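Local coordinates for tungstate ABC transporter, periplasmic tungstate-binding protein (Geobacter sulfurreducens, PDB 3LR1) that probably binds tungstate in the periplasm and passes it to its ABC transporter for uptake into the cell, at residues N32-D37 / Y214-K219; L7-T12 / G19-L24. All blocks are in the same frame, centred on the assembly; numbering follows the deposited sequence.

In the fold
Both contacts reach the same sheet of a periplasmic-binding-protein fold, and their centres lie 12 Å apart. Strand 6-12, helix 20-32 and strand 35-41 form a beta-alpha-beta crossover, whose two strands are parallel neighbours. Contact 2 packs the start of that helix on the first strand. Contact 1 packs helix 214-224 against the turn leading into strand 35-41. The strands are probably joined by hydrogen bonds between Leu7 N and Lys35 O (2.8 Å) and between Asp37 N and Leu7 O (2.9 Å). The Thr11 side chain in contact 2 lies about 8 Å from a bound tungsten ion. The Val34 side chain in contact 1 is about 11 Å from another bound tungsten ion.

Contact 1. Residues N32-D37 / Y214-K219; sequences NNVKVD and YDLAMK
Val34 and Leu216 meet tip to tip. Methyl CG1 of Val34 faces the forked end of Leu216. It lies 3.8 Å from Leu216 CD2, and Leu216 CD1 is 4.0 Å from the same Val34 CG1. Both branches of the leucine therefore pack on a single methyl. Val34 presents that methyl because CG1 stands opposite its own carbonyl carbon (chi1 -58°). In Leu216, CG lies roughly anti to the backbone N (chi1 -154°), which brings the fork to the valine.

Asn32 adds a second, looser touch. Its CB lies 4.3 Å from Leu216 CD1, so this one methyl borders both Asn32 and Val34. Lys219 stands one turn further along the helix than Leu216. Its chain is extended beyond CG, and its carbon part crosses the side chain of Asn32 at a slant near CD. The lysine is exposed, while Val34 and Leu216 are buried.

The contact joins two distant parts of the chain. Residues 32-37 run from the last turn of helix 20-32 into strand 35-41, and Asn33 makes the turn with a positive phi of 57°. Residues 214-219 open helix 214-224. Phe28 of helix 20-32 touches both Val34 and Lys219, and Glu5 lies against Leu216.

Only 145 Å² is buried in all. The two segments share no hydrogen bond or salt bridge. They hold together by van der Waals packing of aliphatic carbons, with the aliphatic chain of the exposed Lys219 beside Asn32. Such a contact is small and non-directional.

Contact 2. Residues L7-T12 / G19-L24; sequences LKMSTT and GLLKVL
Leu21 meets Met9 and Thr11 through its methyls, and all three residues are buried. Met9, modelled as selenomethionine, runs straight out from the strand as far as SE, with CG anti to the backbone N (chi1 177°). A bend at chi3 (98°) then turns CE to the fork of Leu21, and the two side chains meet tip to tip. The modelled distance from Met9 CE to Leu21 CD1 is 3.2 Å. This is shorter than normal carbon packing, so the exact place of these methyls is doubtful. Met9 CE to Leu21 CD2 is a more usual 3.9 Å. Thr11 CG2 comes to Leu21 CD1 at 4.2 Å, also tip to tip. Val38 of strand 35-41 touches both Thr11 and Leu21, and Phe59 borders Met9.

The polar bonds are made within the helix or to another strand. Thr11 OG1 is hydrogen-bonded to Phe59 O on strand 57-60, which leaves its methyl to face the helix. In the first turn of helix 20-32, Leu20 O accepts from both Val23 N (3.1 Å) and Leu24 N (2.9 Å).

Replacing Leu21 with an alanine would take away both methyls, and would probably open a gap beside Met9 CE and Thr11 CG2 and leave the end of Met9 freer to turn.

This is the helix-on-sheet packing of a beta-alpha-beta unit. Across the contact the two segments meet only through apolar carbons, mostly methyls. Apolar contact of this kind sets no fixed direction.

Contact 1. Residues N32-D37 / Y214-K219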
ATOM      1  N   ASN A  32      17.078 -16.253  11.266  1.00 11.07           N
ATOM      2  CA  ASN A  32      16.199 -17.254  11.872  1.00 13.41           C
ATOM      3  C   ASN A  32      16.141 -18.589  11.160  1.00 14.07           C
ATOM      4  O   ASN A  32      15.511 -19.541  11.645  1.00 17.33           O
ATOM      5  CB  ASN A  32      14.825 -16.624  12.013  1.00 14.78           C
ATOM      6  CG  ASN A  32      14.831 -15.471  12.958  1.00 15.03           C
ATOM      7  OD1 ASN A  32      14.893 -14.281  12.567  1.00 20.15           O
ATOM      8  ND2 ASN A  32      14.837 -15.791  14.222  1.00 17.15           N
ATOM      9  N   ASN A  33      16.843 -18.708  10.065  1.00 13.61           N
ATOM     10  CA  ASN A  33      16.863 -19.930   9.234  1.00 13.99           C
ATOM     11  C   ASN A  33      15.427 -20.260   8.812  1.00 14.15           C
ATOM     12  O   ASN A  33      14.922 -21.392   9.026  1.00 14.26           O
ATOM     13  CB  ASN A  33      17.470 -21.148   9.944  1.00 13.28           C
ATOM     14  CG  ASN A  33      17.730 -22.331   8.943  1.00 15.86           C
ATOM     15  OD1 ASN A  33      17.922 -22.116   7.718  1.00 15.28           O
ATOM     16  ND2 ASN A  33      17.764 -23.535   9.452  1.00 16.68           N
ATOM     17  N   VAL A  34      14.798 -19.286   8.192  1.00 14.81           N
ATOM     18  CA  VAL A  34      13.401 -19.437   7.750  1.00 16.35           C
ATOM     19  C   VAL A  34      13.220 -18.812   6.395  1.00 15.69           C
ATOM     20  O   VAL A  34      14.023 -17.993   5.950  1.00 14.72           O
ATOM     21  CB  VAL A  34      12.418 -18.817   8.708  1.00 17.64           C
ATOM     22  CG1 VAL A  34      12.583 -19.451  10.096  1.00 19.01           C
ATOM     23  CG2 VAL A  34      12.653 -17.326   8.804  1.00 16.39           C
ATOM     24  N   LYS A  35      12.124 -19.170   5.767  1.00 14.33           N
ATOM     25  CA  LYS A  35      11.713 -18.539   4.537  1.00 16.29           C
ATOM     26  C   LYS A  35      10.428 -17.773   4.859  1.00 15.51           C
ATOM     27  O   LYS A  35       9.546 -18.326   5.521  1.00 16.47           O
ATOM     28  CB  LYS A  35      11.344 -19.611   3.496  1.00 19.04           C
ATOM     29  CG  LYS A  35      12.473 -20.437   2.958  1.00 24.74           C
ATOM     30  CD  LYS A  35      13.507 -19.591   2.276  1.00 30.33           C
ATOM     31  CE  LYS A  35      14.245 -20.476   1.132  1.00 34.37           C
ATOM     32  NZ  LYS A  35      14.449 -21.910   1.584  1.00 36.61           N
ATOM     33  N   VAL A  36      10.310 -16.539   4.381  1.00 14.14           N
ATOM     34  CA  VAL A  36       9.075 -15.776   4.516  1.00 14.53           C
ATOM     35  C   VAL A  36       8.436 -15.784   3.145  1.00 15.35           C
ATOM     36  O   VAL A  36       8.981 -15.160   2.187  1.00 16.60           O
ATOM     37  CB  VAL A  36       9.310 -14.335   5.036  1.00 14.21           C
ATOM     38  CG1 VAL A  36       7.987 -13.519   5.128  1.00 14.16           C
ATOM     39  CG2 VAL A  36      10.117 -14.370   6.424  1.00 14.78           C
ATOM     40  N   ASP A  37       7.297 -16.495   3.031  1.00 14.91           N
ATOM     41  CA  ASP A  37       6.479 -16.494   1.818  1.00 16.53           C
ATOM     42  C   ASP A  37       5.590 -15.246   1.807  1.00 15.78           C
ATOM     43  O   ASP A  37       4.801 -15.010   2.770  1.00 17.44           O
ATOM     44  CB  ASP A  37       5.538 -17.681   1.773  1.00 17.47           C
ATOM     45  CG  ASP A  37       6.215 -18.993   1.650  1.00 22.57           C
ATOM     46  OD1 ASP A  37       7.420 -19.101   1.390  1.00 27.49           O
ATOM     47  OD2 ASP A  37       5.436 -19.958   1.769  1.00 32.43           O
ATOM     48  N   TYR A 214       3.251 -18.142  15.563  1.00 19.91           N
ATOM     49  CA  TYR A 214       3.114 -16.840  16.257  1.00 19.04           C
ATOM     50  C   TYR A 214       4.446 -16.306  16.774  1.00 19.69           C
ATOM     51  O   TYR A 214       4.740 -15.115  16.713  1.00 18.10           O
ATOM     52  CB  TYR A 214       2.103 -16.936  17.393  1.00 19.22           C
ATOM     53  CG  TYR A 214       2.052 -15.739  18.284  1.00 17.28           C
ATOM     54  CD1 TYR A 214       1.281 -14.619  17.957  1.00 16.47           C
ATOM     55  CD2 TYR A 214       2.788 -15.706  19.471  1.00 20.53           C
ATOM     56  CE1 TYR A 214       1.227 -13.509  18.823  1.00 18.87           C
ATOM     57  CE2 TYR A 214       2.724 -14.607  20.336  1.00 21.55           C
ATOM     58  CZ  TYR A 214       1.936 -13.524  20.000  1.00 20.46           C
ATOM     59  OH  TYR A 214       1.904 -12.416  20.815  1.00 24.41           O
ATOM     60  N   ASP A 215       5.224 -17.204  17.331  1.00 19.87           N
ATOM     61  CA  ASP A 215       6.482 -16.813  17.931  1.00 21.10           C
ATOM     62  C   ASP A 215       7.388 -16.268  16.807  1.00 19.87           C
ATOM     63  O   ASP A 215       8.034 -15.209  16.957  1.00 20.13           O
ATOM     64  CB  ASP A 215       7.077 -17.993  18.755  1.00 21.43           C
ATOM     65  CG  ASP A 215       6.172 -18.414  19.993  1.00 23.75           C
ATOM     66  OD1 ASP A 215       5.681 -17.547  20.754  1.00 24.63           O
ATOM     67  OD2 ASP A 215       5.960 -19.625  20.246  1.00 30.79           O
ATOM     68  N   LEU A 216       7.368 -16.929  15.641  1.00 18.58           N
ATOM     69  CA  LEU A 216       8.138 -16.470  14.508  1.00 17.20           C
ATOM     70  C   LEU A 216       7.546 -15.156  13.931  1.00 16.67           C
ATOM     71  O   LEU A 216       8.280 -14.211  13.561  1.00 15.36           O
ATOM     72  CB  LEU A 216       8.150 -17.544  13.450  1.00 18.68           C
ATOM     73  CG  LEU A 216       9.254 -17.697  12.420  1.00 20.88           C
ATOM     74  CD1 LEU A 216      10.703 -17.455  13.042  1.00 22.00           C
ATOM     75  CD2 LEU A 216       9.221 -19.121  11.799  1.00 21.69           C
ATOM     76  N   ALA A 217       6.203 -15.078  13.904  1.00 14.83           N
ATOM     77  CA  ALA A 217       5.535 -13.801  13.515  1.00 14.23           C
ATOM     78  C   ALA A 217       5.996 -12.645  14.398  1.00 14.18           C
ATOM     79  O   ALA A 217       6.292 -11.550  13.912  1.00 14.99           O
ATOM     80  CB  ALA A 217       4.012 -13.928  13.504  1.00 12.55           C
HETATM   81  N   MSE A 218       6.047 -12.897  15.702  1.00 14.97           N
HETATM   82  CA  MSE A 218       6.426 -11.856  16.638  1.00 15.31           C
HETATM   83  C   MSE A 218       7.908 -11.432  16.424  1.00 16.60           C
HETATM   84  O   MSE A 218       8.251 -10.230  16.514  1.00 15.16           O
HETATM   85  CB  MSE A 218       6.099 -12.302  18.037  1.00 16.22           C
HETATM   86  CG  MSE A 218       4.589 -12.267  18.371  1.00 16.03           C
HETATM   87 SE   MSE A 218       3.704 -10.540  18.028  1.00 23.57          SE
HETATM   88  CE  MSE A 218       4.110 -10.239  16.140  1.00 33.22           C
ATOM     89  N   LYS A 219       8.750 -12.394  16.056  1.00 17.12           N
ATOM     90  CA  LYS A 219      10.132 -12.038  15.724  1.00 17.70           C
ATOM     91  C   LYS A 219      10.219 -11.170  14.522  1.00 17.09           C
ATOM     92  O   LYS A 219      11.005 -10.215  14.499  1.00 15.74           O
ATOM     93  CB  LYS A 219      10.984 -13.242  15.585  1.00 18.45           C
ATOM     94  CG  LYS A 219      11.361 -13.857  16.925  1.00 21.40           C
ATOM     95  CD  LYS A 219      11.882 -15.277  16.713  1.00 25.47           C
ATOM     96  CE  LYS A 219      12.485 -15.831  17.970  1.00 28.07           C
ATOM     97  NZ  LYS A 219      12.597 -17.332  17.830  1.00 32.42           N
TER

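Contact 2. Residues L7-T12 / G19-L24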
ATOM      1  N   LEU A   7       7.353 -18.950   7.186  1.00 16.49           N
ATOM      2  CA  LEU A   7       6.413 -18.018   7.811  1.00 16.71           C
ATOM      3  C   LEU A   7       5.679 -17.433   6.635  1.00 16.14           C
ATOM      4  O   LEU A   7       6.326 -16.994   5.682  1.00 17.89           O
ATOM      5  CB  LEU A   7       7.212 -16.902   8.508  1.00 16.65           C
ATOM      6  CG  LEU A   7       6.399 -15.791   9.141  1.00 17.43           C
ATOM      7  CD1 LEU A   7       5.627 -16.306  10.344  1.00 18.73           C
ATOM      8  CD2 LEU A   7       7.384 -14.629   9.524  1.00 18.57           C
ATOM      9  N   LYS A   8       4.358 -17.367   6.716  1.00 15.09           N
ATOM     10  CA  LYS A   8       3.498 -16.869   5.603  1.00 14.44           C
ATOM     11  C   LYS A   8       2.978 -15.482   5.966  1.00 13.31           C
ATOM     12  O   LYS A   8       2.471 -15.272   7.023  1.00 13.05           O
ATOM     13  CB  LYS A   8       2.337 -17.805   5.403  1.00 14.70           C
ATOM     14  CG  LYS A   8       2.804 -19.133   4.688  1.00 19.68           C
ATOM     15  CD  LYS A   8       1.577 -19.893   4.181  1.00 23.07           C
ATOM     16  CE  LYS A   8       1.053 -20.817   5.226  1.00 26.97           C
ATOM     17  NZ  LYS A   8      -0.314 -21.432   4.793  1.00 30.24           N
HETATM   18  N   MSE A   9       3.203 -14.527   5.116  1.00 13.43           N
HETATM   19  CA  MSE A   9       2.745 -13.174   5.288  1.00 13.27           C
HETATM   20  C   MSE A   9       1.804 -12.808   4.132  1.00 13.48           C
HETATM   21  O   MSE A   9       2.168 -12.879   2.942  1.00 13.05           O
HETATM   22  CB  MSE A   9       3.922 -12.213   5.292  1.00 15.42           C
HETATM   23  CG  MSE A   9       3.564 -10.781   5.405  1.00 21.23           C
HETATM   24 SE   MSE A   9       5.236  -9.749   5.523  1.00 43.18          SE
HETATM   25  CE  MSE A   9       5.220  -9.349   3.744  1.00 33.15           C
ATOM     26  N   SER A  10       0.610 -12.358   4.465  1.00 13.74           N
ATOM     27  CA  SER A  10      -0.256 -11.789   3.412  1.00 12.94           C
ATOM     28  C   SER A  10      -0.019 -10.289   3.354  1.00 12.96           C
ATOM     29  O   SER A  10       0.219  -9.629   4.382  1.00 12.58           O
ATOM     30  CB  SER A  10      -1.750 -12.076   3.602  1.00 12.69           C
ATOM     31  OG  SER A  10      -2.226 -11.404   4.742  1.00 12.34           O
ATOM     32  N   THR A  11      -0.071  -9.780   2.136  1.00 12.20           N
ATOM     33  CA  THR A  11       0.130  -8.347   1.839  1.00 13.84           C
ATOM     34  C   THR A  11      -0.597  -7.988   0.564  1.00 14.48           C
ATOM     35  O   THR A  11      -1.331  -8.821  -0.018  1.00 13.70           O
ATOM     36  CB  THR A  11       1.602  -7.963   1.787  1.00 13.38           C
ATOM     37  OG1 THR A  11       1.761  -6.524   1.844  1.00 16.76           O
ATOM     38  CG2 THR A  11       2.356  -8.543   0.633  1.00 12.94           C
ATOM     39  N   THR A  12      -0.460  -6.759   0.117  1.00 17.43           N
ATOM     40  CA  THR A  12      -1.108  -6.437  -1.137  1.00 19.76           C
ATOM     41  C   THR A  12      -0.126  -6.429  -2.294  1.00 22.32           C
ATOM     42  O   THR A  12       1.086  -6.254  -2.104  1.00 21.91           O
ATOM     43  CB  THR A  12      -1.804  -5.089  -1.096  1.00 19.47           C
ATOM     44  OG1 THR A  12      -0.817  -4.104  -1.017  1.00 21.97           O
ATOM     45  CG2 THR A  12      -2.767  -4.983   0.057  1.00 16.68           C
ATOM     46  N   GLY A  19       8.864  -3.408  -4.042  1.00 22.61           N
ATOM     47  CA  GLY A  19      10.224  -4.029  -3.926  1.00 20.66           C
ATOM     48  C   GLY A  19      10.879  -3.993  -2.537  1.00 19.66           C
ATOM     49  O   GLY A  19      11.985  -4.555  -2.311  1.00 20.06           O
ATOM     50  N   LEU A  20      10.224  -3.353  -1.581  1.00 18.02           N
ATOM     51  CA  LEU A  20      10.769  -3.264  -0.230  1.00 17.11           C
ATOM     52  C   LEU A  20      11.067  -4.631   0.360  1.00 17.28           C
ATOM     53  O   LEU A  20      12.142  -4.827   0.981  1.00 16.90           O
ATOM     54  CB  LEU A  20       9.797  -2.552   0.702  1.00 16.32           C
ATOM     55  CG  LEU A  20      10.079  -2.505   2.204  1.00 16.00           C
ATOM     56  CD1 LEU A  20      11.368  -1.839   2.479  1.00 14.53           C
ATOM     57  CD2 LEU A  20       8.961  -1.789   2.953  1.00 18.84           C
ATOM     58  N   LEU A  21      10.113  -5.539   0.220  1.00 18.16           N
ATOM     59  CA  LEU A  21      10.230  -6.854   0.863  1.00 19.97           C
ATOM     60  C   LEU A  21      11.437  -7.655   0.399  1.00 20.31           C
ATOM     61  O   LEU A  21      12.008  -8.358   1.183  1.00 21.38           O
ATOM     62  CB  LEU A  21       8.925  -7.647   0.707  1.00 20.61           C
ATOM     63  CG  LEU A  21       7.725  -6.991   1.417  1.00 18.81           C
ATOM     64  CD1 LEU A  21       6.438  -7.820   1.156  1.00 22.04           C
ATOM     65  CD2 LEU A  21       7.959  -6.713   2.887  1.00 19.19           C
ATOM     66  N   LYS A  22      11.858  -7.510  -0.862  1.00 21.15           N
ATOM     67  CA  LYS A  22      13.007  -8.167  -1.378  1.00 22.77           C
ATOM     68  C   LYS A  22      14.318  -7.787  -0.655  1.00 22.21           C
ATOM     69  O   LYS A  22      15.203  -8.584  -0.547  1.00 23.18           O
ATOM     70  CB  LYS A  22      13.090  -7.940  -2.908  1.00 25.49           C
ATOM     71  CG  LYS A  22      13.820  -9.049  -3.618  1.00 29.99           C
ATOM     72  CD  LYS A  22      13.573  -8.973  -5.168  1.00 37.24           C
ATOM     73  CE  LYS A  22      13.643  -7.514  -5.716  1.00 41.46           C
ATOM     74  NZ  LYS A  22      14.840  -6.688  -5.269  1.00 44.43           N
ATOM     75  N   VAL A  23      14.386  -6.601  -0.090  1.00 20.66           N
ATOM     76  CA  VAL A  23      15.522  -6.090   0.662  1.00 20.33           C
ATOM     77  C   VAL A  23      15.317  -6.262   2.198  1.00 17.99           C
ATOM     78  O   VAL A  23      16.232  -6.613   2.925  1.00 16.24           O
ATOM     79  CB  VAL A  23      15.740  -4.609   0.281  1.00 21.48           C
ATOM     80  CG1 VAL A  23      16.871  -4.021   1.059  1.00 23.09           C
ATOM     81  CG2 VAL A  23      16.036  -4.479  -1.269  1.00 22.98           C
ATOM     82  N   LEU A  24      14.089  -6.088   2.676  1.00 16.96           N
ATOM     83  CA  LEU A  24      13.791  -6.157   4.095  1.00 16.26           C
ATOM     84  C   LEU A  24      13.865  -7.580   4.655  1.00 14.70           C
ATOM     85  O   LEU A  24      14.318  -7.774   5.802  1.00 15.06           O
ATOM     86  CB  LEU A  24      12.381  -5.573   4.355  1.00 16.36           C
ATOM     87  CG  LEU A  24      11.908  -5.414   5.794  1.00 16.14           C
ATOM     88  CD1 LEU A  24      12.810  -4.500   6.644  1.00 14.94           C
ATOM     89  CD2 LEU A  24      10.508  -4.872   5.771  1.00 15.84           C
TER